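Local coordinates for putative acyl-CoA N-acyltransferase (Klebsiella pneumoniae subsp. pneumoniae, PDB 3LOD), which probably transfers an acyl group from acyl-CoA to an acceptor, as other enzymes of the GNAT acetyltransferase family do, at residues K94-L99 against T127-Q132. Residues are numbered along the deposited sequence; the frame is centred on the assembly and turned at random.
Sequences KLLAAL and TRNGYQ
In Leu96 of helix 91-104 CG stands anti to the backbone N (chi1 179°), which carries the branch toward Asn129 and Tyr131; chi2 of 63° then parts the methyls, CD2 to the asparagine and CD1 to the tyrosine. Tyr131 answers with CG anti to its own carbonyl carbon (chi1 -71°), which carries the ring back toward that helix. This is packing within the GNAT fold, between the helix that follows strand 74-82 and the turn leaving helix 120-128. A Schellman motif ends the latter helix: Gly130, at positive phi, is its C-prime residue, and Tyr131 N returns to Tyr126 O. The turn sets Asn129 and Tyr131 on the same leucine. Leu96 CD2 lies 3.9 Å from Asn129 CB, a purely van der Waals touch, while Leu96 CD1 meets the Tyr131 ring obliquely, 4.0 Å from Tyr131 CE2. No hydrogen bond joins the two segments. The phenol's polar partner sits a turn further along the leucine's helix, where Tyr131 OH hydrogen-bonds Glu100 OE2; that bond ties the ring's far end to the helix it packs on. Met77 of strand 74-82 touches both Leu96 and Tyr131, and Leu111 and Leu113 of strand 110-116 also touch the tyrosine, so the contact continues into the apolar layer over the sheet. The closest approach between the segments pairs a methyl with a hydroxyl, Leu96 CD1 to Tyr131 OH at 3.5 Å.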
loop_
_atom_site.group_PDB
_atom_site.type_symbol
_atom_site.label_atom_id
_atom_site.label_comp_id
_atom_site.label_asym_id
_atom_site.label_seq_id
_atom_site.Cartn_x
_atom_site.Cartn_y
_atom_site.Cartn_z
ATOM N N LYS A 94 -1.935 10.937 -1.162
ATOM C CA LYS A 94 -3.376 10.955 -1.063
ATOM C C LYS A 94 -3.886 9.570 -0.696
ATOM O O LYS A 94 -4.673 9.429 0.251
ATOM C CB LYS A 94 -3.983 11.484 -2.362
ATOM C CG LYS A 94 -5.492 11.571 -2.368
ATOM C CD LYS A 94 -6.029 12.741 -3.284
ATOM C CE LYS A 94 -7.587 12.750 -3.311
ATOM N NZ LYS A 94 -8.259 14.099 -3.312
ATOM N N LEU A 95 -3.359 8.566 -1.398
ATOM C CA LEU A 95 -3.698 7.152 -1.201
ATOM C C LEU A 95 -3.310 6.629 0.186
ATOM O O LEU A 95 -4.131 6.084 0.915
ATOM C CB LEU A 95 -3.015 6.273 -2.254
ATOM C CG LEU A 95 -3.175 4.746 -2.160
ATOM C CD1 LEU A 95 -4.646 4.281 -2.271
ATOM C CD2 LEU A 95 -2.348 4.086 -3.268
ATOM N N LEU A 96 -2.039 6.775 0.521
ATOM C CA LEU A 96 -1.555 6.464 1.860
ATOM C C LEU A 96 -2.483 7.000 2.967
ATOM O O LEU A 96 -2.892 6.235 3.857
ATOM C CB LEU A 96 -0.134 7.005 1.999
ATOM C CG LEU A 96 0.562 6.802 3.331
ATOM C CD1 LEU A 96 0.720 5.314 3.577
ATOM C CD2 LEU A 96 1.923 7.493 3.358
ATOM N N ALA A 97 -2.873 8.273 2.907
ATOM C CA ALA A 97 -3.750 8.840 3.952
ATOM C C ALA A 97 -5.097 8.148 3.977
ATOM O O ALA A 97 -5.740 8.041 5.009
ATOM C CB ALA A 97 -3.946 10.290 3.731
ATOM N N ALA A 98 -5.527 7.682 2.815
ATOM C CA ALA A 98 -6.845 7.105 2.681
ATOM C C ALA A 98 -6.843 5.688 3.238
ATOM O O ALA A 98 -7.868 5.241 3.795
ATOM C CB ALA A 98 -7.278 7.123 1.244
ATOM N N LEU A 99 -5.709 4.981 3.109
ATOM C CA LEU A 99 -5.582 3.629 3.646
ATOM C C LEU A 99 -5.479 3.693 5.178
ATOM O O LEU A 99 -6.048 2.876 5.914
ATOM C CB LEU A 99 -4.342 2.924 3.058
ATOM C CG LEU A 99 -4.438 2.480 1.582
ATOM C CD1 LEU A 99 -3.058 2.315 0.975
ATOM C CD2 LEU A 99 -5.191 1.181 1.469
ATOM N N THR A 127 8.706 7.686 4.659
ATOM C CA THR A 127 9.525 8.511 5.572
ATOM C C THR A 127 8.964 9.922 5.718
ATOM O O THR A 127 8.890 10.444 6.823
ATOM C CB THR A 127 10.998 8.620 5.089
ATOM O OG1 THR A 127 11.433 7.337 4.629
ATOM C CG2 THR A 127 11.938 9.115 6.193
ATOM N N ARG A 128 8.565 10.527 4.597
ATOM C CA ARG A 128 7.923 11.848 4.576
ATOM C C ARG A 128 6.624 11.857 5.391
ATOM O O ARG A 128 6.141 12.934 5.766
ATOM C CB ARG A 128 7.600 12.284 3.133
ATOM C CG ARG A 128 8.628 13.196 2.457
ATOM C CD ARG A 128 8.177 13.594 1.044
ATOM N NE ARG A 128 8.518 12.591 0.020
ATOM C CZ ARG A 128 7.673 12.023 -0.861
ATOM N NH1 ARG A 128 6.366 12.327 -0.904
ATOM N NH2 ARG A 128 8.143 11.124 -1.717
ATOM N N ASN A 129 6.057 10.679 5.671
ATOM C CA ASN A 129 4.787 10.602 6.419
ATOM C C ASN A 129 4.814 9.767 7.700
ATOM O O ASN A 129 3.823 9.132 8.081
ATOM C CB ASN A 129 3.622 10.232 5.503
ATOM C CG ASN A 129 3.510 11.171 4.310
ATOM O OD1 ASN A 129 3.950 10.845 3.200
ATOM N ND2 ASN A 129 2.957 12.356 4.536
ATOM N N GLY A 130 5.953 9.774 8.362
ATOM C CA GLY A 130 6.012 9.304 9.719
ATOM C C GLY A 130 6.307 7.853 9.903
ATOM O O GLY A 130 6.313 7.403 11.027
ATOM N N TYR A 131 6.537 7.110 8.829
ATOM C CA TYR A 131 6.975 5.720 8.989
ATOM C C TYR A 131 8.426 5.718 9.387
ATOM O O TYR A 131 9.156 6.577 8.943
ATOM C CB TYR A 131 6.781 4.914 7.703
ATOM C CG TYR A 131 5.338 4.670 7.458
ATOM C CD1 TYR A 131 4.738 3.448 7.789
ATOM C CD2 TYR A 131 4.535 5.682 6.949
ATOM C CE1 TYR A 131 3.320 3.228 7.592
ATOM C CE2 TYR A 131 3.149 5.482 6.749
ATOM C CZ TYR A 131 2.560 4.259 7.083
ATOM O OH TYR A 131 1.208 4.136 6.886
ATOM N N GLN A 132 8.841 4.766 10.217
ATOM C CA GLN A 132 10.223 4.696 10.663
ATOM C C GLN A 132 10.773 3.308 10.472
ATOM O O GLN A 132 10.045 2.333 10.625
ATOM C CB GLN A 132 10.316 5.028 12.136
ATOM C CG GLN A 132 9.491 6.213 12.594
ATOM C CD GLN A 132 10.243 7.035 13.589
ATOM O OE1 GLN A 132 9.824 7.158 14.724
ATOM N NE2 GLN A 132 11.390 7.572 13.182
#